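Local coordinates for SPI-1 type 3 secretion system secretin (Salmonella enterica subsp. enterica serovar Typhimurium, PDB 4G08), which forms a ring-shaped multimer with an apparent central pore in the outer membrane, as part of the type III secretion system that injects effector proteins into host cells, at residues D28-Q33 with A60-L65. Sequence-based numbering, arbitrary orientation.
Sequences DAMALQ and ALLEKL
Leu61 O accepts the amide hydrogen of Leu65 N over 2.8 Å, a backbone bond of helix 58-69, from which Leu61 and Leu62 both reach Met30. The contact itself is wholly apolar and illustrates how side chains reaching out from both sides can join two helices whose backbones stay well apart: the nearest CA atoms, those of Met30 and Leu61, are 9.6 Å from each other. Met30 reaches out from helix 23-30 and meets the branches of Leu61 and Leu62 part way across the gap. Its chain is extended over the first two torsions, with CG placed opposite the backbone N (chi1 160°), and then turns about the CG-SD bond (chi3 -60°). The turn brings the terminal methyl toward Leu61, where Met30 CE meets the CD2 branch, 3.9 Å from Leu61 CD2. The two side chains run in opposing senses and pass one another. The same methyl also lies near Leu62 CG, while the sulfur sits beside CG and CD1 of Leu62: Met30 SD lies 4.1 Å from Leu62 CG, with Leu62 CD1 at 4.2 Å from the same sulfur. Here the approach is slanting, and it is CG and CD1 of Leu62 that come close, although its CB points neither at nor away from the other segment. The interface is small, burying 127 Å² in all, and forms part of the hydrophobic core of the secretin N0 domain. Around it, Phe55 from a loop touches both Met30 and Leu61, while Phe26 and Phe27 of helix 23-30 lie against Leu61 and Leu62 respectively. Helix 58-69 is in turn joined to strand 71-75 of the mixed sheet, where Trp73 meets Leu62.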
loop_
_atom_site.group_PDB
_atom_site.type_symbol
_atom_site.label_atom_id
_atom_site.label_comp_id
_atom_site.label_asym_id
_atom_site.label_seq_id
_atom_site.Cartn_x
_atom_site.Cartn_y
_atom_site.Cartn_z
ATOM N N ASP A 28 -0.592 -0.182 17.199
ATOM C CA ASP A 28 -1.149 0.883 18.023
ATOM C C ASP A 28 -0.048 1.577 18.806
ATOM O O ASP A 28 -0.025 2.803 18.905
ATOM C CB ASP A 28 -2.204 0.349 18.985
ATOM C CG ASP A 28 -3.549 0.164 18.321
ATOM O OD1 ASP A 28 -3.719 0.629 17.175
ATOM O OD2 ASP A 28 -4.422 -0.495 18.922
ATOM N N ALA A 29 0.892 0.794 19.317
ATOM C CA ALA A 29 2.012 1.348 20.065
ATOM C C ALA A 29 2.879 2.229 19.175
ATOM O O ALA A 29 3.271 3.327 19.566
ATOM C CB ALA A 29 2.841 0.233 20.670
ATOM N N MET A 30 3.129 1.773 17.957
ATOM C CA MET A 30 3.899 2.561 17.006
ATOM C C MET A 30 3.220 3.895 16.692
ATOM O O MET A 30 3.883 4.907 16.465
ATOM C CB MET A 30 4.113 1.783 15.715
ATOM C CG MET A 30 4.472 2.706 14.572
ATOM S SD MET A 30 4.577 1.899 12.971
ATOM C CE MET A 30 5.861 0.726 13.361
ATOM N N ALA A 31 1.894 3.897 16.718
ATOM C CA ALA A 31 1.119 5.035 16.242
ATOM C C ALA A 31 1.072 6.158 17.266
ATOM O O ALA A 31 0.524 7.221 17.000
ATOM C CB ALA A 31 -0.287 4.594 15.898
ATOM N N LEU A 32 1.475 5.853 18.496
ATOM C CA LEU A 32 1.422 6.840 19.566
ATOM C C LEU A 32 2.132 8.109 19.166
ATOM O O LEU A 32 1.822 9.193 19.664
ATOM C CB LEU A 32 2.078 6.278 20.810
ATOM C CG LEU A 32 1.173 5.198 21.364
ATOM C CD1 LEU A 32 1.637 4.718 22.718
ATOM C CD2 LEU A 32 -0.210 5.794 21.462
ATOM N N GLN A 33 3.254 7.923 18.488
ATOM C CA GLN A 33 4.121 9.030 18.155
ATOM C C GLN A 33 3.849 9.463 16.725
ATOM O O GLN A 33 4.697 10.078 16.083
ATOM C CB GLN A 33 5.583 8.620 18.326
ATOM C CG GLN A 33 5.890 8.009 19.688
ATOM C CD GLN A 33 7.374 7.984 20.004
ATOM O OE1 GLN A 33 8.209 7.779 19.118
ATOM N NE2 GLN A 33 7.712 8.182 21.272
ATOM N N ALA A 60 10.865 2.978 8.293
ATOM C CA ALA A 60 11.881 1.959 8.092
ATOM C C ALA A 60 11.494 0.658 8.781
ATOM O O ALA A 60 11.720 -0.429 8.251
ATOM C CB ALA A 60 13.214 2.444 8.606
ATOM N N LEU A 61 10.929 0.775 9.976
ATOM C CA LEU A 61 10.481 -0.393 10.719
ATOM C C LEU A 61 9.361 -1.113 9.991
ATOM O O LEU A 61 9.329 -2.341 9.934
ATOM C CB LEU A 61 9.998 0.018 12.100
ATOM C CG LEU A 61 9.700 -1.176 12.995
ATOM C CD1 LEU A 61 10.901 -2.096 13.054
ATOM C CD2 LEU A 61 9.312 -0.707 14.381
ATOM N N LEU A 62 8.413 -0.345 9.476
ATOM C CA LEU A 62 7.320 -0.916 8.716
ATOM C C LEU A 62 7.825 -1.709 7.529
ATOM O O LEU A 62 7.274 -2.759 7.198
ATOM C CB LEU A 62 6.397 0.184 8.229
ATOM C CG LEU A 62 5.304 0.545 9.218
ATOM C CD1 LEU A 62 4.650 1.833 8.783
ATOM C CD2 LEU A 62 4.275 -0.562 9.287
ATOM N N GLU A 63 8.813 -1.168 6.829
ATOM C CA GLU A 63 9.352 -1.867 5.679
ATOM C C GLU A 63 10.015 -3.165 6.099
ATOM O O GLU A 63 9.823 -4.197 5.469
ATOM C CB GLU A 63 10.346 -0.995 4.927
ATOM C CG GLU A 63 9.712 0.228 4.304
ATOM C CD GLU A 63 9.624 0.138 2.792
ATOM O OE1 GLU A 63 8.955 1.003 2.187
ATOM O OE2 GLU A 63 10.260 -0.765 2.202
ATOM N N LYS A 64 10.783 -3.123 7.181
ATOM C CA LYS A 64 11.483 -4.314 7.619
ATOM C C LYS A 64 10.517 -5.378 8.130
ATOM O O LYS A 64 10.625 -6.554 7.777
ATOM C CB LYS A 64 12.480 -3.963 8.709
ATOM C CG LYS A 64 13.473 -5.074 8.950
ATOM C CD LYS A 64 14.586 -4.620 9.860
ATOM C CE LYS A 64 14.275 -5.027 11.281
ATOM N NZ LYS A 64 15.465 -4.909 12.158
ATOM N N LEU A 65 9.565 -4.970 8.959
ATOM C CA LEU A 65 8.605 -5.923 9.499
ATOM C C LEU A 65 7.725 -6.501 8.403
ATOM O O LEU A 65 7.241 -7.625 8.516
ATOM C CB LEU A 65 7.732 -5.280 10.572
ATOM C CG LEU A 65 8.474 -4.910 11.850
ATOM C CD1 LEU A 65 7.530 -4.302 12.869
ATOM C CD2 LEU A 65 9.196 -6.113 12.431
#